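Local coordinates for protein nicking enzyme (Staphylococcus aureus, PDB 4HTE) that probably nicks plasmid DNA at the origin of transfer, as the oriT relaxase of conjugation, this chain being its all-helical C-terminal domain, at residues 13-25 against 87-99. Residues are numbered along the deposited sequence; the frame is centred on the assembly and turned at random.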
loop_
_atom_site.group_PDB
_atom_site.type_symbol
_atom_site.label_atom_id
_atom_site.label_comp_id
_atom_site.label_asym_id
_atom_site.label_seq_id
_atom_site.Cartn_x
_atom_site.Cartn_y
_atom_site.Cartn_z
ATOM N N LYS A 13 7.684 13.516 32.578
ATOM C CA LYS A 13 8.468 13.529 31.347
ATOM C C LYS A 13 8.004 14.680 30.441
ATOM O O LYS A 13 7.969 15.830 30.877
ATOM C CB LYS A 13 8.365 12.171 30.649
ATOM C CG LYS A 13 9.479 11.893 29.650
ATOM C CD LYS A 13 9.307 10.541 28.976
ATOM C CE LYS A 13 8.100 10.504 28.045
ATOM N NZ LYS A 13 8.283 11.356 26.838
ATOM N N LEU A 14 7.643 14.381 29.194
ATOM C CA LEU A 14 7.229 15.416 28.247
ATOM C C LEU A 14 5.841 15.142 27.683
ATOM O O LEU A 14 5.399 13.996 27.632
ATOM C CB LEU A 14 8.228 15.505 27.096
ATOM C CG LEU A 14 9.623 16.009 27.460
ATOM C CD1 LEU A 14 10.565 15.874 26.274
ATOM C CD2 LEU A 14 9.558 17.453 27.939
ATOM N N ASN A 15 5.166 16.206 27.255
ATOM C CA ASN A 15 3.847 16.087 26.643
ATOM C C ASN A 15 3.814 16.735 25.259
ATOM O O ASN A 15 4.752 17.423 24.861
ATOM C CB ASN A 15 2.774 16.698 27.550
ATOM C CG ASN A 15 2.774 18.217 27.524
ATOM O OD1 ASN A 15 3.798 18.849 27.260
ATOM N ND2 ASN A 15 1.619 18.810 27.804
ATOM N N ALA A 16 2.719 16.515 24.537
ATOM C CA ALA A 16 2.595 16.935 23.143
ATOM C C ALA A 16 2.968 18.397 22.887
ATOM O O ALA A 16 3.486 18.724 21.821
ATOM C CB ALA A 16 1.183 16.671 22.655
ATOM N N PHE A 17 2.703 19.271 23.854
ATOM C CA PHE A 17 2.906 20.708 23.660
ATOM C C PHE A 17 4.252 21.202 24.189
ATOM O O PHE A 17 4.468 22.407 24.329
ATOM C CB PHE A 17 1.764 21.495 24.310
ATOM C CG PHE A 17 0.473 21.422 23.548
ATOM C CD1 PHE A 17 -0.193 20.215 23.402
ATOM C CD2 PHE A 17 -0.075 22.556 22.976
ATOM C CE1 PHE A 17 -1.379 20.141 22.698
ATOM C CE2 PHE A 17 -1.263 22.490 22.270
ATOM C CZ PHE A 17 -1.915 21.280 22.131
ATOM N N SER A 18 5.156 20.271 24.473
ATOM C CA SER A 18 6.496 20.627 24.919
ATOM C C SER A 18 7.253 21.328 23.797
ATOM O O SER A 18 7.116 20.968 22.629
ATOM C CB SER A 18 7.260 19.377 25.363
ATOM O OG SER A 18 6.651 18.779 26.495
ATOM N N TYR A 19 8.048 22.331 24.158
ATOM C CA TYR A 19 8.865 23.062 23.193
ATOM C C TYR A 19 8.020 23.847 22.189
ATOM O O TYR A 19 8.526 24.275 21.151
ATOM C CB TYR A 19 9.776 22.103 22.422
ATOM C CG TYR A 19 10.549 21.136 23.286
ATOM C CD1 TYR A 19 11.566 21.580 24.117
ATOM C CD2 TYR A 19 10.273 19.777 23.255
ATOM C CE1 TYR A 19 12.278 20.698 24.904
ATOM C CE2 TYR A 19 10.982 18.887 24.038
ATOM C CZ TYR A 19 11.984 19.353 24.860
ATOM O OH TYR A 19 12.691 18.468 25.642
HETATM N N MSE A 20 6.739 24.037 22.493
HETATM C CA MSE A 20 5.835 24.708 21.564
HETATM C C MSE A 20 5.308 26.025 22.107
HETATM O O MSE A 20 4.633 26.055 23.136
HETATM C CB MSE A 20 4.650 23.805 21.240
HETATM C CG MSE A 20 4.680 23.225 19.847
HETATM SE SE MSE A 20 2.954 22.472 19.361
HETATM C CE MSE A 20 2.001 24.104 18.907
ATOM N N ASN A 21 5.602 27.109 21.396
ATOM C CA ASN A 21 5.075 28.419 21.748
ATOM C C ASN A 21 3.558 28.390 21.845
ATOM O O ASN A 21 2.911 27.490 21.312
ATOM C CB ASN A 21 5.495 29.462 20.712
ATOM C CG ASN A 21 6.938 29.898 20.873
ATOM O OD1 ASN A 21 7.490 29.876 21.975
ATOM N ND2 ASN A 21 7.555 30.309 19.771
ATOM N N LYS A 22 2.995 29.381 22.525
ATOM C CA LYS A 22 1.551 29.464 22.683
ATOM C C LYS A 22 0.906 30.001 21.410
ATOM O O LYS A 22 -0.274 29.766 21.156
ATOM C CB LYS A 22 1.191 30.342 23.881
ATOM C CG LYS A 22 1.732 29.817 25.201
ATOM C CD LYS A 22 1.205 30.609 26.386
ATOM C CE LYS A 22 -0.288 30.397 26.599
ATOM N NZ LYS A 22 -0.621 28.988 26.953
ATOM N N SER A 23 1.685 30.720 20.609
ATOM C CA SER A 23 1.206 31.192 19.320
ATOM C C SER A 23 0.992 29.995 18.404
ATOM O O SER A 23 0.018 29.938 17.651
ATOM C CB SER A 23 2.212 32.158 18.695
ATOM O OG SER A 23 1.746 32.643 17.447
ATOM N N ASP A 24 1.909 29.035 18.481
ATOM C CA ASP A 24 1.816 27.814 17.690
ATOM C C ASP A 24 0.715 26.907 18.231
ATOM O O ASP A 24 -0.085 26.368 17.467
ATOM C CB ASP A 24 3.151 27.066 17.694
ATOM C CG ASP A 24 4.271 27.862 17.052
ATOM O OD1 ASP A 24 4.020 28.506 16.010
ATOM O OD2 ASP A 24 5.401 27.842 17.584
ATOM N N SER A 25 0.680 26.746 19.553
ATOM C CA SER A 25 -0.337 25.931 20.206
ATOM C C SER A 25 -1.718 26.302 19.681
ATOM O O SER A 25 -2.556 25.432 19.444
ATOM C CB SER A 25 -0.298 26.133 21.725
ATOM O OG SER A 25 0.958 25.777 22.276
ATOM N N VAL A 87 4.924 24.562 12.112
ATOM C CA VAL A 87 4.815 24.417 13.556
ATOM C C VAL A 87 5.540 23.163 14.028
ATOM O O VAL A 87 6.315 23.204 14.986
ATOM C CB VAL A 87 3.347 24.322 13.995
ATOM C CG1 VAL A 87 3.257 23.949 15.465
ATOM C CG2 VAL A 87 2.629 25.632 13.727
ATOM N N PHE A 88 5.274 22.049 13.355
ATOM C CA PHE A 88 5.876 20.772 13.718
ATOM C C PHE A 88 7.392 20.789 13.555
ATOM O O PHE A 88 8.120 20.226 14.374
ATOM C CB PHE A 88 5.285 19.645 12.868
ATOM C CG PHE A 88 3.917 19.194 13.312
ATOM C CD1 PHE A 88 3.264 19.818 14.365
ATOM C CD2 PHE A 88 3.289 18.133 12.677
ATOM C CE1 PHE A 88 2.010 19.397 14.767
ATOM C CE2 PHE A 88 2.035 17.709 13.080
ATOM C CZ PHE A 88 1.397 18.343 14.127
ATOM N N GLU A 89 7.862 21.436 12.494
ATOM C CA GLU A 89 9.286 21.472 12.188
ATOM C C GLU A 89 10.058 22.158 13.311
ATOM O O GLU A 89 11.131 21.702 13.706
ATOM C CB GLU A 89 9.523 22.195 10.861
ATOM C CG GLU A 89 10.694 21.652 10.055
ATOM C CD GLU A 89 10.609 22.018 8.583
ATOM O OE1 GLU A 89 9.888 22.981 8.247
ATOM O OE2 GLU A 89 11.258 21.335 7.762
ATOM N N LYS A 90 9.503 23.250 13.827
ATOM C CA LYS A 90 10.123 23.973 14.931
ATOM C C LYS A 90 10.201 23.092 16.171
ATOM O O LYS A 90 11.252 22.984 16.801
ATOM C CB LYS A 90 9.338 25.247 15.249
ATOM C CG LYS A 90 9.388 26.300 14.159
ATOM C CD LYS A 90 8.561 27.519 14.531
ATOM C CE LYS A 90 8.646 28.577 13.450
ATOM N NZ LYS A 90 7.843 29.777 13.784
ATOM N N GLN A 91 9.084 22.456 16.514
ATOM C CA GLN A 91 9.014 21.620 17.705
ATOM C C GLN A 91 9.993 20.453 17.635
ATOM O O GLN A 91 10.603 20.085 18.640
ATOM C CB GLN A 91 7.597 21.085 17.895
ATOM C CG GLN A 91 7.423 20.271 19.160
ATOM C CD GLN A 91 6.003 19.793 19.343
ATOM O OE1 GLN A 91 5.144 20.024 18.493
ATOM N NE2 GLN A 91 5.748 19.123 20.455
ATOM N N ALA A 92 10.135 19.873 16.448
ATOM C CA ALA A 92 11.031 18.739 16.252
ATOM C C ALA A 92 12.487 19.161 16.410
ATOM O O ALA A 92 13.257 18.517 17.124
ATOM C CB ALA A 92 10.801 18.114 14.881
ATOM N N GLY A 93 12.858 20.250 15.744
ATOM C CA GLY A 93 14.212 20.766 15.828
ATOM C C GLY A 93 14.638 20.955 17.270
ATOM O O GLY A 93 15.686 20.462 17.687
ATOM N N ILE A 94 13.816 21.669 18.035
ATOM C CA ILE A 94 14.086 21.893 19.449
ATOM C C ILE A 94 14.197 20.554 20.164
ATOM O O ILE A 94 15.152 20.307 20.897
ATOM C CB ILE A 94 12.965 22.711 20.129
ATOM C CG1 ILE A 94 12.801 24.081 19.461
ATOM C CG2 ILE A 94 13.267 22.887 21.614
ATOM C CD1 ILE A 94 11.609 24.872 19.971
ATOM N N PHE A 95 13.210 19.695 19.938
ATOM C CA PHE A 95 13.149 18.396 20.592
ATOM C C PHE A 95 14.449 17.614 20.435
ATOM O O PHE A 95 14.927 16.993 21.385
ATOM C CB PHE A 95 11.989 17.575 20.030
ATOM C CG PHE A 95 11.913 16.182 20.581
ATOM C CD1 PHE A 95 12.665 15.160 20.027
ATOM C CD2 PHE A 95 11.088 15.894 21.656
ATOM C CE1 PHE A 95 12.598 13.879 20.533
ATOM C CE2 PHE A 95 11.017 14.613 22.167
ATOM C CZ PHE A 95 11.773 13.604 21.602
ATOM N N PHE A 96 15.017 17.646 19.235
ATOM C CA PHE A 96 16.223 16.876 18.944
ATOM C C PHE A 96 17.455 17.452 19.633
ATOM O O PHE A 96 18.199 16.726 20.290
ATOM C CB PHE A 96 16.452 16.782 17.435
ATOM C CG PHE A 96 15.889 15.535 16.818
ATOM C CD1 PHE A 96 14.542 15.446 16.504
ATOM C CD2 PHE A 96 16.705 14.447 16.561
ATOM C CE1 PHE A 96 14.023 14.295 15.941
ATOM C CE2 PHE A 96 16.191 13.294 15.997
ATOM C CZ PHE A 96 14.849 13.218 15.687
ATOM N N ASP A 97 17.673 18.753 19.482
ATOM C CA ASP A 97 18.798 19.408 20.139
ATOM C C ASP A 97 18.782 19.092 21.631
ATOM O O ASP A 97 19.826 18.857 22.239
ATOM C CB ASP A 97 18.742 20.923 19.929
ATOM C CG ASP A 97 18.702 21.309 18.463
ATOM O OD1 ASP A 97 19.163 20.508 17.622
ATOM O OD2 ASP A 97 18.213 22.417 18.151
ATOM N N LYS A 98 17.587 19.078 22.211
ATOM C CA LYS A 98 17.422 18.889 23.648
ATOM C C LYS A 98 17.621 17.436 24.075
ATOM O O LYS A 98 18.222 17.167 25.116
ATOM C CB LYS A 98 16.028 19.356 24.078
ATOM C CG LYS A 98 15.718 20.809 23.747
ATOM C CD LYS A 98 15.628 21.665 25.001
ATOM C CE LYS A 98 14.920 22.982 24.722
ATOM N NZ LYS A 98 14.541 23.701 25.970
ATOM N N ASN A 99 17.118 16.504 23.271
ATOM C CA ASN A 99 17.079 15.098 23.666
ATOM C C ASN A 99 17.986 14.184 22.840
ATOM O O ASN A 99 18.665 13.315 23.390
ATOM C CB ASN A 99 15.635 14.594 23.610
ATOM C CG ASN A 99 14.711 15.386 24.517
ATOM O OD1 ASN A 99 13.788 16.057 24.053
ATOM N ND2 ASN A 99 14.961 15.319 25.820
#
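Leu14 begins the contact by setting CD1 4.3 Å from CE2 of the Phe95 ring, where the N-terminal loop of this all-helical domain runs along the last turns of helix 64-99. Two overlapping turns, type I from Asn15 to Ser18 and type II from Phe17 to Met20, fold that loop before helix 22-35 starts. The first turn offers the carbonyl of Ala16 to Gln91, whose NE2 donates to Ala16 O at 2.7 Å; the N-H...O angle of 145° makes the bond bent, and the donor is tilted from the carbonyl plane. Gln91 gets there by standing CG anti to its own N (chi1 -177°) with the rest of the chain extended, and Ser18 O also lies close to NE2.

Tyr19 supplies the largest patch, burying 142 Å² against the helix. Its backbone is left-handed, as fits the third position of a type II turn, and its ring lies over CA of Phe95, with Tyr19 CE2 3.8 Å from Phe95 CD2. Ile94 CG2 packs obliquely by CD1 of the ring, while the aliphatic chain of Lys98 slides antiparallel past it, CD reaching Tyr19 CE1 at 3.5 Å.

Closing the second turn, Met20, a selenomethionine, crosses the Gln91 side chain and packs between helix 64-99 and Leu28 of helix 22-35; the Gln91 side chain also touches Leu120 of helix 109-122, and Ala16 on the loop touches Asn121 of that same helix. Met20 CE, carried round by the bend at chi3, meets Val87 CG1 at 3.7 Å. From the first turn of helix 22-35, the Asp24 side chain runs alongside that of Val87, the two pointing in opposite senses, with Asp24 CB 3.8 Å from Val87 CG1.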